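Local coordinates for hypothetical protein ST1625 (Sulfolobus tokodaii, PDB 1WY6) that is of unknown function but folds as an all-helical repeat protein of a hyperthermophilic archaeon, at residues N121-L135 and L147-A159. Sequence-based numbering, arbitrary orientation.
Sequences NEVSASILVAIANAL and LLIEACKKGEKEA
The helical parts 125-135 and 147-153 run antiparallel, their axes 8.5 Å apart and 160° from parallel, and Ala-125 and Ala-151 bring the backbones closest, CA to CA 4.6 Å. Leu-147 is a knob in a hole formed by Leu-128, Ile-131, Ala-132 and Leu-135. With CG anti to the carbonyl carbon (chi1 -70°), its side chain enters the hole and its methyls diverge. Leu-147 CD1 meets Ile-131 CG2 at 3.6 Å and also touches Leu-135 CD1, while CD2 meets Leu-128 CD2. Ile-117 of helix 107-117 also touches Leu-147. Ala-132 CB rests on Leu-147 CB and Leu-148 CG. Val-129 CG2 lies over Ala-151 CB and Glu-156 CG. The other methyl of Leu-128, CD1, touches Glu-150 CG and Lys-154 CD, both at 3.5 Å. Asn-121 ND2 lies 3.1 Å from Glu-150 CG; the two side chains come from opposite directions, amide and carboxylate planes 49° apart. Cutting Glu-150 back to alanine removes CG and is likely to open a gap beside Leu-128 CD1 and leave the Asn-121 amide freer to turn. Lys-154 NZ lies 3.4 Å from Val-123 O, but the angle is poor for a hydrogen bond. No hydrogen bond joins the two segments, so this pairing of successive helices near the C-terminal end rests mainly on apolar packing.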
loop_
_atom_site.group_PDB
_atom_site.type_symbol
_atom_site.label_atom_id
_atom_site.label_comp_id
_atom_site.label_asym_id
_atom_site.label_seq_id
_atom_site.Cartn_x
_atom_site.Cartn_y
_atom_site.Cartn_z
ATOM N N ASN A 121 0.372 14.211 13.500
ATOM C CA ASN A 121 -0.871 14.042 12.754
ATOM C C ASN A 121 -0.942 15.068 11.621
ATOM O O ASN A 121 -1.181 16.258 11.855
ATOM C CB ASN A 121 -2.076 14.207 13.691
ATOM C CG ASN A 121 -3.340 13.545 13.149
ATOM O OD1 ASN A 121 -3.813 13.871 12.058
ATOM N ND2 ASN A 121 -3.890 12.607 13.915
ATOM N N GLU A 122 -0.740 14.600 10.392
ATOM C CA GLU A 122 -0.765 15.478 9.226
ATOM C C GLU A 122 -1.607 14.894 8.099
ATOM O O GLU A 122 -1.959 15.592 7.146
ATOM C CB GLU A 122 0.664 15.712 8.730
ATOM C CG GLU A 122 0.783 16.758 7.642
ATOM C CD GLU A 122 0.203 18.101 8.059
ATOM O OE1 GLU A 122 0.581 18.603 9.140
ATOM O OE2 GLU A 122 -0.627 18.657 7.305
ATOM N N VAL A 123 -1.925 13.608 8.212
ATOM C CA VAL A 123 -2.719 12.918 7.200
ATOM C C VAL A 123 -4.138 13.465 7.126
ATOM O O VAL A 123 -4.655 13.995 8.109
ATOM C CB VAL A 123 -2.789 11.400 7.485
ATOM C CG1 VAL A 123 -1.462 10.746 7.134
ATOM C CG2 VAL A 123 -3.127 11.161 8.950
ATOM N N SER A 124 -4.758 13.332 5.956
ATOM C CA SER A 124 -6.117 13.810 5.745
ATOM C C SER A 124 -7.112 12.921 6.483
ATOM O O SER A 124 -6.765 11.839 6.951
ATOM C CB SER A 124 -6.444 13.813 4.253
ATOM O OG SER A 124 -6.441 12.495 3.738
ATOM N N ALA A 125 -8.355 13.380 6.575
ATOM C CA ALA A 125 -9.400 12.629 7.256
ATOM C C ALA A 125 -9.662 11.283 6.573
ATOM O O ALA A 125 -9.892 10.274 7.243
ATOM C CB ALA A 125 -10.687 13.457 7.301
ATOM N N SER A 126 -9.626 11.270 5.244
ATOM C CA SER A 126 -9.876 10.040 4.489
ATOM C C SER A 126 -8.925 8.921 4.898
ATOM O O SER A 126 -9.344 7.788 5.144
ATOM C CB SER A 126 -9.754 10.304 2.986
ATOM O OG SER A 126 -8.476 10.817 2.662
ATOM N N ILE A 127 -7.644 9.243 4.976
ATOM C CA ILE A 127 -6.643 8.266 5.368
ATOM C C ILE A 127 -6.904 7.780 6.803
ATOM O O ILE A 127 -6.870 6.575 7.069
ATOM C CB ILE A 127 -5.221 8.876 5.201
ATOM C CG1 ILE A 127 -4.932 9.047 3.701
ATOM C CG2 ILE A 127 -4.176 7.965 5.827
ATOM C CD1 ILE A 127 -3.743 9.941 3.357
ATOM N N LEU A 128 -7.189 8.702 7.722
ATOM C CA LEU A 128 -7.488 8.314 9.103
ATOM C C LEU A 128 -8.672 7.347 9.103
ATOM O O LEU A 128 -8.691 6.364 9.848
ATOM C CB LEU A 128 -7.852 9.538 9.946
ATOM C CG LEU A 128 -6.763 10.566 10.250
ATOM C CD1 LEU A 128 -7.401 11.815 10.835
ATOM C CD2 LEU A 128 -5.750 9.975 11.216
ATOM N N VAL A 129 -9.662 7.634 8.261
ATOM C CA VAL A 129 -10.844 6.785 8.176
ATOM C C VAL A 129 -10.528 5.403 7.602
ATOM O O VAL A 129 -11.026 4.394 8.106
ATOM C CB VAL A 129 -11.946 7.441 7.318
ATOM C CG1 VAL A 129 -13.014 6.422 6.977
ATOM C CG2 VAL A 129 -12.570 8.603 8.081
ATOM N N ALA A 130 -9.708 5.364 6.555
ATOM C CA ALA A 130 -9.325 4.110 5.920
ATOM C C ALA A 130 -8.642 3.187 6.932
ATOM O O ALA A 130 -9.065 2.050 7.109
ATOM C CB ALA A 130 -8.399 4.379 4.725
ATOM N N ILE A 131 -7.606 3.681 7.605
ATOM C CA ILE A 131 -6.881 2.885 8.602
ATOM C C ILE A 131 -7.746 2.508 9.812
ATOM O O ILE A 131 -7.647 1.394 10.335
ATOM C CB ILE A 131 -5.599 3.617 9.114
ATOM C CG1 ILE A 131 -4.531 3.669 8.016
ATOM C CG2 ILE A 131 -5.008 2.877 10.311
ATOM C CD1 ILE A 131 -4.806 4.642 6.911
ATOM N N ALA A 132 -8.587 3.437 10.258
ATOM C CA ALA A 132 -9.465 3.187 11.397
ATOM C C ALA A 132 -10.365 1.987 11.135
ATOM O O ALA A 132 -10.480 1.080 11.960
ATOM C CB ALA A 132 -10.324 4.423 11.677
ATOM N N ASN A 133 -11.009 1.998 9.974
ATOM C CA ASN A 133 -11.906 0.927 9.592
ATOM C C ASN A 133 -11.173 -0.396 9.337
ATOM O O ASN A 133 -11.724 -1.469 9.585
ATOM C CB ASN A 133 -12.726 1.376 8.376
ATOM C CG ASN A 133 -13.774 2.431 8.742
ATOM O OD1 ASN A 133 -14.365 3.071 7.874
ATOM N ND2 ASN A 133 -14.007 2.604 10.034
ATOM N N ALA A 134 -9.933 -0.328 8.855
ATOM C CA ALA A 134 -9.164 -1.549 8.634
ATOM C C ALA A 134 -8.798 -2.104 10.020
ATOM O O ALA A 134 -8.866 -3.310 10.267
ATOM C CB ALA A 134 -7.900 -1.250 7.838
ATOM N N LEU A 135 -8.415 -1.209 10.925
ATOM C CA LEU A 135 -8.051 -1.622 12.271
ATOM C C LEU A 135 -9.226 -2.302 12.967
ATOM O O LEU A 135 -9.073 -3.364 13.565
ATOM C CB LEU A 135 -7.584 -0.411 13.094
ATOM C CG LEU A 135 -6.161 0.075 12.797
ATOM C CD1 LEU A 135 -5.925 1.445 13.427
ATOM C CD2 LEU A 135 -5.150 -0.953 13.325
ATOM N N LEU A 147 -8.711 7.195 15.947
ATOM C CA LEU A 147 -8.548 7.747 14.604
ATOM C C LEU A 147 -9.822 8.416 14.095
ATOM O O LEU A 147 -9.775 9.526 13.569
ATOM C CB LEU A 147 -8.102 6.645 13.627
ATOM C CG LEU A 147 -6.668 6.132 13.826
ATOM C CD1 LEU A 147 -6.353 4.993 12.857
ATOM C CD2 LEU A 147 -5.704 7.285 13.603
ATOM N N LEU A 148 -10.960 7.742 14.246
ATOM C CA LEU A 148 -12.228 8.318 13.808
ATOM C C LEU A 148 -12.512 9.598 14.582
ATOM O O LEU A 148 -13.139 10.513 14.060
ATOM C CB LEU A 148 -13.381 7.328 14.000
ATOM C CG LEU A 148 -13.461 6.194 12.968
ATOM C CD1 LEU A 148 -14.661 5.294 13.278
ATOM C CD2 LEU A 148 -13.572 6.785 11.573
ATOM N N ILE A 149 -12.057 9.657 15.829
ATOM C CA ILE A 149 -12.249 10.850 16.645
ATOM C C ILE A 149 -11.422 11.972 16.022
ATOM O O ILE A 149 -11.902 13.095 15.877
ATOM C CB ILE A 149 -11.810 10.614 18.118
ATOM C CG1 ILE A 149 -12.853 9.751 18.835
ATOM C CG2 ILE A 149 -11.640 11.948 18.835
ATOM C CD1 ILE A 149 -12.479 9.377 20.252
ATOM N N GLU A 150 -10.184 11.655 15.642
ATOM C CA GLU A 150 -9.309 12.637 15.008
ATOM C C GLU A 150 -9.872 13.078 13.655
ATOM O O GLU A 150 -9.783 14.247 13.294
ATOM C CB GLU A 150 -7.901 12.066 14.816
ATOM C CG GLU A 150 -6.955 13.029 14.103
ATOM C CD GLU A 150 -6.689 14.306 14.895
ATOM O OE1 GLU A 150 -6.261 15.301 14.276
ATOM O OE2 GLU A 150 -6.896 14.315 16.131
ATOM N N ALA A 151 -10.449 12.141 12.909
ATOM C CA ALA A 151 -11.036 12.456 11.605
ATOM C C ALA A 151 -12.237 13.387 11.786
ATOM O O ALA A 151 -12.478 14.277 10.974
ATOM C CB ALA A 151 -11.477 11.175 10.905
ATOM N N CYS A 152 -12.999 13.157 12.848
ATOM C CA CYS A 152 -14.163 13.981 13.148
ATOM C C CYS A 152 -13.647 15.390 13.446
ATOM O O CYS A 152 -14.198 16.390 12.975
ATOM C CB CYS A 152 -14.912 13.387 14.356
ATOM S SG CYS A 152 -16.279 14.404 15.005
ATOM N N LYS A 153 -12.564 15.457 14.211
ATOM C CA LYS A 153 -11.945 16.733 14.552
ATOM C C LYS A 153 -11.493 17.466 13.290
ATOM O O LYS A 153 -11.611 18.687 13.203
ATOM C CB LYS A 153 -10.744 16.504 15.466
ATOM C CG LYS A 153 -10.013 17.778 15.854
ATOM C CD LYS A 153 -8.898 17.484 16.837
ATOM C CE LYS A 153 -8.185 18.754 17.269
ATOM N NZ LYS A 153 -7.376 18.523 18.505
ATOM N N LYS A 154 -10.978 16.716 12.316
ATOM C CA LYS A 154 -10.520 17.297 11.058
ATOM C C LYS A 154 -11.689 17.686 10.165
ATOM O O LYS A 154 -11.486 18.180 9.056
ATOM C CB LYS A 154 -9.622 16.318 10.296
ATOM C CG LYS A 154 -8.232 16.135 10.874
ATOM C CD LYS A 154 -7.409 15.226 9.970
ATOM C CE LYS A 154 -5.981 15.119 10.456
ATOM N NZ LYS A 154 -5.308 16.438 10.419
ATOM N N GLY A 155 -12.908 17.443 10.643
ATOM C CA GLY A 155 -14.093 17.802 9.883
ATOM C C GLY A 155 -14.772 16.711 9.071
ATOM O O GLY A 155 -15.638 17.007 8.251
ATOM N N GLU A 156 -14.400 15.452 9.292
ATOM C CA GLU A 156 -15.012 14.357 8.547
ATOM C C GLU A 156 -16.380 13.998 9.127
ATOM O O GLU A 156 -16.476 13.399 10.200
ATOM C CB GLU A 156 -14.095 13.129 8.553
ATOM C CG GLU A 156 -14.682 11.927 7.822
ATOM C CD GLU A 156 -14.823 12.155 6.335
ATOM O OE1 GLU A 156 -15.511 11.350 5.679
ATOM O OE2 GLU A 156 -14.240 13.133 5.817
ATOM N N LYS A 157 -17.430 14.365 8.397
ATOM C CA LYS A 157 -18.816 14.128 8.799
ATOM C C LYS A 157 -19.176 12.718 9.238
ATOM O O LYS A 157 -19.567 12.500 10.386
ATOM C CB LYS A 157 -19.761 14.509 7.662
ATOM C CG LYS A 157 -19.729 15.965 7.265
ATOM C CD LYS A 157 -20.270 16.851 8.364
ATOM C CE LYS A 157 -20.413 18.267 7.853
ATOM N NZ LYS A 157 -19.110 18.771 7.339
ATOM N N GLU A 158 -19.089 11.770 8.307
ATOM C CA GLU A 158 -19.437 10.386 8.599
ATOM C C GLU A 158 -18.642 9.859 9.793
ATOM O O GLU A 158 -19.140 9.037 10.554
ATOM C CB GLU A 158 -19.198 9.503 7.366
ATOM C CG GLU A 158 -19.781 8.080 7.458
ATOM C CD GLU A 158 -21.315 8.030 7.444
ATOM O OE1 GLU A 158 -21.866 6.909 7.449
ATOM O OE2 GLU A 158 -21.979 9.095 7.432
ATOM N N ALA A 159 -17.413 10.344 9.954
ATOM C CA ALA A 159 -16.566 9.921 11.064
ATOM C C ALA A 159 -17.179 10.415 12.374
ATOM O O ALA A 159 -17.190 9.695 13.378
ATOM C CB ALA A 159 -15.158 10.478 10.896
#